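Local coordinates for conjugal transfer protein-like C-terminal domain-containing protein (Enterococcus faecalis, PDB 4EC6) that probably serves as a VirB8-like component of the type IV secretion machinery that transfers a conjugative plasmid of Gram-positive bacteria, at residues L98-S110 against Y117-N129. Residues are numbered along the deposited sequence; the frame is centred on the assembly and turned at random.
Sequences LGKTLKSVNYYGS and YSVEYLLNVSVDN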
loop_
_atom_site.group_PDB
_atom_site.type_symbol
_atom_site.label_atom_id
_atom_site.label_comp_id
_atom_site.label_asym_id
_atom_site.label_seq_id
_atom_site.Cartn_x
_atom_site.Cartn_y
_atom_site.Cartn_z
ATOM N N LEU A 98 -16.040 12.486 12.259
ATOM C CA LEU A 98 -15.049 13.352 12.876
ATOM C C LEU A 98 -14.829 14.636 12.087
ATOM O O LEU A 98 -14.064 15.467 12.534
ATOM C CB LEU A 98 -13.718 12.605 13.022
ATOM C CG LEU A 98 -13.659 11.312 13.822
ATOM C CD1 LEU A 98 -12.281 10.702 13.704
ATOM C CD2 LEU A 98 -13.930 11.620 15.280
ATOM N N GLY A 99 -15.481 14.796 10.933
ATOM C CA GLY A 99 -15.305 15.987 10.090
ATOM C C GLY A 99 -13.927 16.148 9.427
ATOM O O GLY A 99 -13.501 17.265 9.123
ATOM N N LYS A 100 -13.233 15.025 9.217
ATOM C CA LYS A 100 -11.872 14.977 8.701
ATOM C C LYS A 100 -11.857 14.101 7.475
ATOM O O LYS A 100 -12.523 13.115 7.439
ATOM C CB LYS A 100 -10.960 14.436 9.771
ATOM C CG LYS A 100 -11.003 15.337 10.995
ATOM C CD LYS A 100 -10.357 14.739 12.220
ATOM C CE LYS A 100 -9.102 15.491 12.608
ATOM N NZ LYS A 100 -8.932 15.398 14.079
ATOM N N THR A 101 -11.125 14.512 6.457
ATOM C CA THR A 101 -11.061 13.829 5.188
ATOM C C THR A 101 -9.745 13.061 5.045
ATOM O O THR A 101 -8.645 13.565 5.277
ATOM C CB THR A 101 -11.139 14.851 4.068
ATOM O OG1 THR A 101 -12.329 15.635 4.250
ATOM C CG2 THR A 101 -11.125 14.161 2.699
ATOM N N LEU A 102 -9.855 11.823 4.643
ATOM C CA LEU A 102 -8.736 10.944 4.733
ATOM C C LEU A 102 -8.093 10.984 3.358
ATOM O O LEU A 102 -8.716 10.569 2.384
ATOM C CB LEU A 102 -9.271 9.557 5.087
ATOM C CG LEU A 102 -8.330 8.478 5.533
ATOM C CD1 LEU A 102 -7.645 8.823 6.847
ATOM C CD2 LEU A 102 -9.170 7.214 5.645
ATOM N N LYS A 103 -6.875 11.513 3.269
ATOM C CA LYS A 103 -6.200 11.654 1.953
ATOM C C LYS A 103 -5.292 10.486 1.646
ATOM O O LYS A 103 -5.065 10.186 0.480
ATOM C CB LYS A 103 -5.351 12.923 1.847
ATOM C CG LYS A 103 -6.041 14.229 2.200
ATOM C CD LYS A 103 -7.320 14.477 1.402
ATOM C CE LYS A 103 -7.023 14.697 -0.073
ATOM N NZ LYS A 103 -8.149 14.110 -0.866
ATOM N N SER A 104 -4.728 9.858 2.681
ATOM C CA SER A 104 -3.858 8.720 2.502
ATOM C C SER A 104 -3.666 7.932 3.793
ATOM O O SER A 104 -3.745 8.485 4.910
ATOM C CB SER A 104 -2.505 9.111 1.896
ATOM O OG SER A 104 -1.600 9.461 2.898
ATOM N N VAL A 105 -3.385 6.640 3.611
ATOM C CA VAL A 105 -3.222 5.749 4.719
ATOM C C VAL A 105 -2.005 4.884 4.482
ATOM O O VAL A 105 -1.911 4.231 3.459
ATOM C CB VAL A 105 -4.482 4.833 4.862
ATOM C CG1 VAL A 105 -4.287 3.821 5.980
ATOM C CG2 VAL A 105 -5.714 5.690 5.051
ATOM N N ASN A 106 -1.083 4.869 5.425
ATOM C CA ASN A 106 0.041 3.958 5.357
ATOM C C ASN A 106 0.140 3.181 6.628
ATOM O O ASN A 106 0.113 3.747 7.706
ATOM C CB ASN A 106 1.357 4.706 5.125
ATOM C CG ASN A 106 1.435 5.318 3.741
ATOM O OD1 ASN A 106 1.693 4.651 2.768
ATOM N ND2 ASN A 106 1.185 6.573 3.659
ATOM N N TYR A 107 0.253 1.872 6.510
ATOM C CA TYR A 107 0.433 1.006 7.664
ATOM C C TYR A 107 1.734 1.293 8.366
ATOM O O TYR A 107 2.747 1.385 7.716
ATOM C CB TYR A 107 0.397 -0.459 7.220
ATOM C CG TYR A 107 0.500 -1.447 8.331
ATOM C CD1 TYR A 107 -0.460 -1.486 9.346
ATOM C CD2 TYR A 107 1.536 -2.363 8.367
ATOM C CE1 TYR A 107 -0.391 -2.439 10.359
ATOM C CE2 TYR A 107 1.633 -3.316 9.357
ATOM C CZ TYR A 107 0.677 -3.361 10.357
ATOM O OH TYR A 107 0.778 -4.296 11.385
ATOM N N TYR A 108 1.719 1.379 9.694
ATOM C CA TYR A 108 2.907 1.770 10.460
ATOM C C TYR A 108 3.298 0.705 11.497
ATOM O O TYR A 108 4.087 0.950 12.404
ATOM C CB TYR A 108 2.699 3.161 11.090
ATOM C CG TYR A 108 3.976 3.979 11.295
ATOM C CD1 TYR A 108 4.864 4.177 10.268
ATOM C CD2 TYR A 108 4.279 4.563 12.526
ATOM C CE1 TYR A 108 6.026 4.895 10.431
ATOM C CE2 TYR A 108 5.440 5.314 12.713
ATOM C CZ TYR A 108 6.314 5.469 11.646
ATOM O OH TYR A 108 7.488 6.199 11.783
ATOM N N GLY A 109 2.771 -0.502 11.358
ATOM C CA GLY A 109 3.233 -1.615 12.162
ATOM C C GLY A 109 2.344 -1.940 13.335
ATOM O O GLY A 109 1.425 -1.201 13.693
ATOM N N SER A 110 2.646 -3.057 13.966
ATOM C CA SER A 110 1.860 -3.526 15.073
ATOM C C SER A 110 2.746 -3.958 16.202
ATOM O O SER A 110 3.936 -4.073 16.062
ATOM C CB SER A 110 1.016 -4.707 14.620
ATOM O OG SER A 110 1.903 -5.746 14.331
ATOM N N TYR A 117 -3.400 -7.262 18.815
ATOM C CA TYR A 117 -2.364 -6.417 18.316
ATOM C C TYR A 117 -2.804 -5.004 18.423
ATOM O O TYR A 117 -3.958 -4.702 18.177
ATOM C CB TYR A 117 -2.084 -6.763 16.869
ATOM C CG TYR A 117 -1.294 -8.018 16.758
ATOM C CD1 TYR A 117 0.088 -7.964 16.660
ATOM C CD2 TYR A 117 -1.913 -9.283 16.766
ATOM C CE1 TYR A 117 0.833 -9.115 16.554
ATOM C CE2 TYR A 117 -1.167 -10.447 16.642
ATOM C CZ TYR A 117 0.197 -10.337 16.550
ATOM O OH TYR A 117 0.999 -11.449 16.460
ATOM N N SER A 118 -1.881 -4.147 18.823
ATOM C CA SER A 118 -2.046 -2.722 18.695
ATOM C C SER A 118 -1.472 -2.327 17.317
ATOM O O SER A 118 -0.299 -2.621 17.019
ATOM C CB SER A 118 -1.279 -2.029 19.815
ATOM O OG SER A 118 -1.373 -0.638 19.640
ATOM N N VAL A 119 -2.296 -1.702 16.465
ATOM C CA VAL A 119 -1.829 -1.331 15.125
ATOM C C VAL A 119 -1.698 0.178 14.985
ATOM O O VAL A 119 -2.462 0.935 15.561
ATOM C CB VAL A 119 -2.705 -1.931 13.979
ATOM C CG1 VAL A 119 -2.929 -3.398 14.194
ATOM C CG2 VAL A 119 -4.068 -1.280 13.885
ATOM N N GLU A 120 -0.754 0.635 14.195
ATOM C CA GLU A 120 -0.665 2.073 13.897
ATOM C C GLU A 120 -0.671 2.335 12.425
ATOM O O GLU A 120 -0.151 1.526 11.649
ATOM C CB GLU A 120 0.618 2.646 14.456
ATOM C CG GLU A 120 0.814 2.327 15.926
ATOM C CD GLU A 120 2.102 2.894 16.476
ATOM O OE1 GLU A 120 2.921 3.407 15.711
ATOM O OE2 GLU A 120 2.317 2.823 17.687
ATOM N N TYR A 121 -1.246 3.481 12.045
ATOM C CA TYR A 121 -1.165 4.004 10.684
ATOM C C TYR A 121 -0.751 5.467 10.680
ATOM O O TYR A 121 -1.082 6.235 11.594
ATOM C CB TYR A 121 -2.494 3.855 9.960
ATOM C CG TYR A 121 -3.021 2.436 9.863
ATOM C CD1 TYR A 121 -3.042 1.763 8.638
ATOM C CD2 TYR A 121 -3.508 1.766 10.982
ATOM C CE1 TYR A 121 -3.494 0.462 8.528
ATOM C CE2 TYR A 121 -3.989 0.465 10.889
ATOM C CZ TYR A 121 -3.973 -0.175 9.646
ATOM O OH TYR A 121 -4.425 -1.455 9.557
ATOM N N LEU A 122 -0.047 5.876 9.630
ATOM C CA LEU A 122 0.181 7.302 9.380
ATOM C C LEU A 122 -0.843 7.792 8.383
ATOM O O LEU A 122 -1.045 7.152 7.366
ATOM C CB LEU A 122 1.578 7.556 8.814
ATOM C CG LEU A 122 2.681 7.304 9.798
ATOM C CD1 LEU A 122 3.867 8.118 9.304
ATOM C CD2 LEU A 122 2.316 7.695 11.248
ATOM N N LEU A 123 -1.472 8.930 8.654
ATOM C CA LEU A 123 -2.517 9.446 7.801
ATOM C C LEU A 123 -2.201 10.865 7.355
ATOM O O LEU A 123 -1.553 11.637 8.072
ATOM C CB LEU A 123 -3.830 9.459 8.575
ATOM C CG LEU A 123 -4.254 8.260 9.416
ATOM C CD1 LEU A 123 -5.514 8.535 10.221
ATOM C CD2 LEU A 123 -4.520 7.081 8.497
ATOM N N ASN A 124 -2.647 11.211 6.171
ATOM C CA ASN A 124 -2.767 12.609 5.840
ATOM C C ASN A 124 -4.254 12.863 5.972
ATOM O O ASN A 124 -5.055 12.286 5.202
ATOM C CB ASN A 124 -2.342 12.910 4.400
ATOM C CG ASN A 124 -0.827 12.804 4.175
ATOM O OD1 ASN A 124 -0.005 13.111 5.062
ATOM N ND2 ASN A 124 -0.443 12.395 2.943
ATOM N N VAL A 125 -4.638 13.679 6.952
ATOM C CA VAL A 125 -6.021 14.172 6.994
ATOM C C VAL A 125 -6.106 15.639 6.581
ATOM O O VAL A 125 -5.132 16.407 6.642
ATOM C CB VAL A 125 -6.785 13.843 8.317
ATOM C CG1 VAL A 125 -6.448 12.440 8.772
ATOM C CG2 VAL A 125 -6.452 14.795 9.439
ATOM N N SER A 126 -7.289 15.994 6.138
ATOM C CA SER A 126 -7.558 17.316 5.604
ATOM C C SER A 126 -8.786 17.853 6.347
ATOM O O SER A 126 -9.796 17.146 6.511
ATOM C CB SER A 126 -7.788 17.199 4.100
ATOM O OG SER A 126 -8.193 18.411 3.523
ATOM N N VAL A 127 -8.675 19.077 6.848
ATOM C CA VAL A 127 -9.775 19.666 7.613
ATOM C C VAL A 127 -10.471 20.833 6.906
ATOM O O VAL A 127 -11.700 20.857 6.829
ATOM C CB VAL A 127 -9.370 20.013 9.071
ATOM C CG1 VAL A 127 -10.395 20.945 9.703
ATOM C CG2 VAL A 127 -9.214 18.736 9.901
ATOM N N ASP A 128 -9.701 21.779 6.375
ATOM C CA ASP A 128 -10.281 22.937 5.707
ATOM C C ASP A 128 -9.779 23.025 4.292
ATOM O O ASP A 128 -10.016 24.019 3.622
ATOM C CB ASP A 128 -9.839 24.224 6.410
ATOM C CG ASP A 128 -9.819 24.099 7.925
ATOM O OD1 ASP A 128 -10.915 24.062 8.531
ATOM O OD2 ASP A 128 -8.707 24.062 8.508
ATOM N N ASN A 129 -9.099 21.974 3.842
ATOM C CA ASN A 129 -8.047 22.052 2.800
ATOM C C ASN A 129 -6.669 22.368 3.399
ATOM O O ASN A 129 -5.699 22.592 2.669
ATOM C CB ASN A 129 -8.400 22.999 1.633
ATOM C CG ASN A 129 -8.612 22.252 0.319
ATOM O OD1 ASN A 129 -7.740 22.265 -0.556
ATOM N ND2 ASN A 129 -9.758 21.573 0.184
HETATM O O HOH W 1 -0.166 8.140 5.110
HETATM O O HOH W 2 2.065 -0.636 16.572
#
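Tyr107 turns its ring edge onto a face of Tyr121, a T-shaped stack with planes at 67° in which Tyr107 CD1 lies 3.7 Å from Tyr121 CE1. Tyr107 reaches this place with CG anti to its backbone N (chi1 -177°). On the same face of the hairpin, Val105 CG1 meets Tyr121 CD1 at 3.6 Å, and Leu123 CD2 touches both Val105 CG2 and Leu102 CD1. On the other face, Leu122 CG lies over one face of the Tyr108 ring, 3.9 Å from its centroid, a CH-pi contact. Eight backbone hydrogen bonds join the antiparallel strands, among them Asn106 N to Leu122 O at 3.0 Å. Two classic beta bulges shift the register: Lys103 and Ser104 face Asn124, Tyr108 and Gly109 face Glu120. One water bridges Ser104 OG, Asn106 ND2 and Leu122 O. Helix 54-68 packs on the Tyr121 face, with Tyr121 OH bonded to Asp58 O, as befits the NTF2-like fold. On the Leu122 side, Lys56 of the second subunit makes a cation-pi contact with Tyr108, and Tyr63 of that subunit bonds Asn124 OD1. The hairpin thus turns a largely apolar, aromatic face mainly to its own helix, while the mixed Leu122 side meets the second subunit and its own Phe158 and Phe160.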